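PDB 2FDO: hypothetical protein AF2331 from Archaeoglobus fulgidus, which is of unknown function but forms an unusual interdigitated dimer with a new type of alpha + beta fold. Local coordinates for residues Thr34-Lys39 with Cys51-Ala56. Numbering follows the deposited sequence.
Sequences TDFCKK and CFAEFA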
ATOM      1  N   THR A  34     -10.620  -1.410   2.699  1.00 53.79           N
ATOM      2  CA  THR A  34     -11.895  -2.094   2.818  1.00 54.53           C
ATOM      3  C   THR A  34     -11.968  -3.024   4.026  1.00 55.31           C
ATOM      4  O   THR A  34     -13.023  -3.541   4.330  1.00 55.80           O
ATOM      5  CB  THR A  34     -12.226  -2.901   1.523  1.00 54.71           C
ATOM      6  OG1 THR A  34     -11.148  -3.804   1.230  1.00 54.29           O
ATOM      7  CG2 THR A  34     -12.427  -1.963   0.361  1.00 53.19           C
ATOM      8  N   ASP A  35     -10.835  -3.268   4.689  1.00 56.69           N
ATOM      9  CA  ASP A  35     -10.793  -4.089   5.892  1.00 56.94           C
ATOM     10  C   ASP A  35      -9.459  -3.922   6.512  1.00 56.33           C
ATOM     11  O   ASP A  35      -8.497  -3.635   5.825  1.00 57.47           O
ATOM     12  CB  ASP A  35     -10.965  -5.557   5.584  1.00 57.23           C
ATOM     13  CG  ASP A  35     -11.552  -6.338   6.780  1.00 64.37           C
ATOM     14  OD1 ASP A  35     -11.520  -5.854   7.974  1.00 66.20           O
ATOM     15  OD2 ASP A  35     -12.124  -7.436   6.505  1.00 72.03           O
ATOM     16  N   PHE A  36      -9.397  -4.089   7.821  1.00 56.31           N
ATOM     17  CA  PHE A  36      -8.166  -4.011   8.569  1.00 55.65           C
ATOM     18  C   PHE A  36      -8.352  -4.780   9.870  1.00 56.41           C
ATOM     19  O   PHE A  36      -9.358  -4.627  10.520  1.00 55.97           O
ATOM     20  CB  PHE A  36      -7.844  -2.571   8.880  1.00 55.35           C
ATOM     21  CG  PHE A  36      -6.644  -2.410   9.767  1.00 56.51           C
ATOM     22  CD1 PHE A  36      -5.391  -2.165   9.219  1.00 56.93           C
ATOM     23  CD2 PHE A  36      -6.765  -2.537  11.151  1.00 55.99           C
ATOM     24  CE1 PHE A  36      -4.285  -2.052  10.029  1.00 57.46           C
ATOM     25  CE2 PHE A  36      -5.683  -2.432  11.967  1.00 55.14           C
ATOM     26  CZ  PHE A  36      -4.428  -2.190  11.409  1.00 57.52           C
ATOM     27  N   CYS A  37      -7.371  -5.591  10.254  1.00 57.10           N
ATOM     28  CA  CYS A  37      -7.446  -6.407  11.459  1.00 57.72           C
ATOM     29  C   CYS A  37      -6.071  -6.975  11.754  1.00 57.34           C
ATOM     30  O   CYS A  37      -5.150  -6.785  10.973  1.00 57.26           O
ATOM     31  CB  CYS A  37      -8.393  -7.585  11.253  1.00 57.23           C
ATOM     32  SG  CYS A  37      -7.719  -8.709  10.014  1.00 62.69           S
ATOM     33  N   LYS A  38      -5.971  -7.709  12.861  1.00 57.84           N
ATOM     34  CA  LYS A  38      -4.745  -8.368  13.305  1.00 58.12           C
ATOM     35  C   LYS A  38      -5.019  -9.838  13.425  1.00 57.65           C
ATOM     36  O   LYS A  38      -6.116 -10.241  13.756  1.00 57.61           O
ATOM     37  CB  LYS A  38      -4.299  -7.876  14.689  1.00 58.47           C
ATOM     38  CG  LYS A  38      -3.962  -6.427  14.727  1.00 60.18           C
ATOM     39  CD  LYS A  38      -2.777  -6.179  15.591  1.00 63.94           C
ATOM     40  CE  LYS A  38      -3.192  -5.813  16.982  1.00 66.71           C
ATOM     41  NZ  LYS A  38      -2.082  -5.009  17.586  1.00 69.26           N
ATOM     42  N   LYS A  39      -4.018 -10.653  13.128  1.00 57.36           N
ATOM     43  CA  LYS A  39      -4.158 -12.098  13.274  1.00 56.17           C
ATOM     44  C   LYS A  39      -2.855 -12.612  13.798  1.00 54.83           C
ATOM     45  O   LYS A  39      -1.792 -11.977  13.586  1.00 54.44           O
ATOM     46  CB  LYS A  39      -4.399 -12.775  11.929  1.00 56.27           C
ATOM     47  CG  LYS A  39      -5.591 -12.295  11.181  1.00 59.18           C
ATOM     48  CD  LYS A  39      -5.676 -13.051   9.898  1.00 61.01           C
ATOM     49  CE  LYS A  39      -6.463 -12.328   8.888  1.00 60.45           C
ATOM     50  NZ  LYS A  39      -6.367 -13.165   7.663  1.00 61.36           N
ATOM     51  N   CYS A  51      -0.663  -7.181  11.210  1.00 53.89           N
ATOM     52  CA  CYS A  51      -1.802  -6.392  10.795  1.00 54.31           C
ATOM     53  C   CYS A  51      -2.043  -6.654   9.340  1.00 53.44           C
ATOM     54  O   CYS A  51      -1.106  -6.839   8.567  1.00 52.48           O
ATOM     55  CB  CYS A  51      -1.563  -4.903  10.932  1.00 55.25           C
ATOM     56  SG  CYS A  51      -0.788  -4.337  12.446  1.00 61.55           S
ATOM     57  N   PHE A  52      -3.317  -6.625   8.975  1.00 52.41           N
ATOM     58  CA  PHE A  52      -3.732  -6.923   7.639  1.00 51.54           C
ATOM     59  C   PHE A  52      -4.541  -5.750   7.168  1.00 51.78           C
ATOM     60  O   PHE A  52      -5.516  -5.342   7.802  1.00 51.51           O
ATOM     61  CB  PHE A  52      -4.532  -8.227   7.656  1.00 50.32           C
ATOM     62  CG  PHE A  52      -3.685  -9.442   8.013  1.00 49.94           C
ATOM     63  CD1 PHE A  52      -3.347  -9.730   9.357  1.00 46.75           C
ATOM     64  CD2 PHE A  52      -3.184 -10.286   7.007  1.00 49.54           C
ATOM     65  CE1 PHE A  52      -2.539 -10.859   9.679  1.00 44.18           C
ATOM     66  CE2 PHE A  52      -2.346 -11.420   7.338  1.00 47.63           C
ATOM     67  CZ  PHE A  52      -2.049 -11.693   8.694  1.00 45.73           C
ATOM     68  N   ALA A  53      -4.114  -5.165   6.064  1.00 51.79           N
ATOM     69  CA  ALA A  53      -4.805  -3.992   5.558  1.00 51.22           C
ATOM     70  C   ALA A  53      -5.109  -4.276   4.092  1.00 51.93           C
ATOM     71  O   ALA A  53      -4.220  -4.673   3.328  1.00 51.38           O
ATOM     72  CB  ALA A  53      -3.961  -2.790   5.700  1.00 50.34           C
ATOM     73  N   GLU A  54      -6.374  -4.111   3.737  1.00 51.08           N
ATOM     74  CA  GLU A  54      -6.853  -4.472   2.443  1.00 51.91           C
ATOM     75  C   GLU A  54      -7.324  -3.200   1.762  1.00 51.04           C
ATOM     76  O   GLU A  54      -8.035  -2.398   2.382  1.00 51.63           O
ATOM     77  CB  GLU A  54      -8.045  -5.458   2.563  1.00 50.63           C
ATOM     78  CG  GLU A  54      -8.647  -5.802   1.190  1.00 53.15           C
ATOM     79  CD  GLU A  54      -9.874  -6.694   1.298  1.00 56.08           C
ATOM     80  OE1 GLU A  54     -10.952  -6.232   1.799  1.00 55.25           O
ATOM     81  OE2 GLU A  54      -9.740  -7.879   0.873  1.00 60.48           O
ATOM     82  N   PHE A  55      -6.987  -3.060   0.490  1.00 49.30           N
ATOM     83  CA  PHE A  55      -7.271  -1.864  -0.261  1.00 49.45           C
ATOM     84  C   PHE A  55      -7.924  -2.294  -1.512  1.00 49.42           C
ATOM     85  O   PHE A  55      -7.582  -3.369  -2.041  1.00 50.55           O
ATOM     86  CB  PHE A  55      -5.985  -1.063  -0.658  1.00 48.86           C
ATOM     87  CG  PHE A  55      -5.131  -0.655   0.510  1.00 48.22           C
ATOM     88  CD1 PHE A  55      -4.225  -1.540   1.057  1.00 46.93           C
ATOM     89  CD2 PHE A  55      -5.242   0.610   1.064  1.00 47.44           C
ATOM     90  CE1 PHE A  55      -3.420  -1.158   2.143  1.00 49.26           C
ATOM     91  CE2 PHE A  55      -4.448   0.985   2.135  1.00 48.75           C
ATOM     92  CZ  PHE A  55      -3.515   0.109   2.652  1.00 47.53           C
ATOM     93  N   ALA A  56      -8.830  -1.423  -1.967  1.00 48.86           N
ATOM     94  CA  ALA A  56      -9.620  -1.552  -3.174  1.00 48.63           C
ATOM     95  C   ALA A  56      -9.156  -0.541  -4.191  1.00 49.41           C
ATOM     96  O   ALA A  56      -8.751   0.583  -3.853  1.00 49.42           O
ATOM     97  CB  ALA A  56     -11.064  -1.264  -2.873  1.00 47.04           C
TER
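The Phe52 ring takes the side chain of Lys39 over one face and the carbonyl oxygen of Cys37 at its edge, in plane. Both contacts belong to a two-stranded antiparallel beta hairpin, in which strand 25-41 runs beside strand 48-58 at 164° between the two short segments. With CG anti to its carbonyl carbon (chi1 -58°), the extended Lys39 chain runs across the Phe52 face, the two side chains crossing at about a right angle. Its CE lies 4.0 Å from the Phe52 ring centroid, a CH-pi contact, and the cation-pi interaction places NZ 4.4 Å from the same point. Replacing Phe52 with an alanine would probably deprive the Lys39 ammonium of its aromatic partner and set its methylene chain free to turn. Cys37 SG approaches the Phe52 ring obliquely and rests against Phe52 CB. Phe36 and Ala53 face each other as a non-hydrogen-bonded pair; there the methyl of Ala53 meets the Phe36 ring edge, Phe36 CD1 to Ala53 CB 3.8 Å, while Cys51 CB comes to the ring obliquely. The neighbouring Cys37 and Phe52 form a hydrogen-bonded pair. Phe52 N donates to Cys37 O (2.7 Å), and Phe52 O accepts the N-H of Cys37 (N to O 3.1 Å) as well as a CA-H...O contact from Phe36. The second subunit pairs with 51-56 through an antiparallel strand, continuing the sheet across the dimer interface, and Phe52 of that subunit packs on Thr34. At this end Thr34 grips Glu54 twice: its N bonds to the backbone O of Glu54 at 2.8 Å, and its OG1 donates to Glu54 OE1 on the anti side, 31° out of the carboxylate plane.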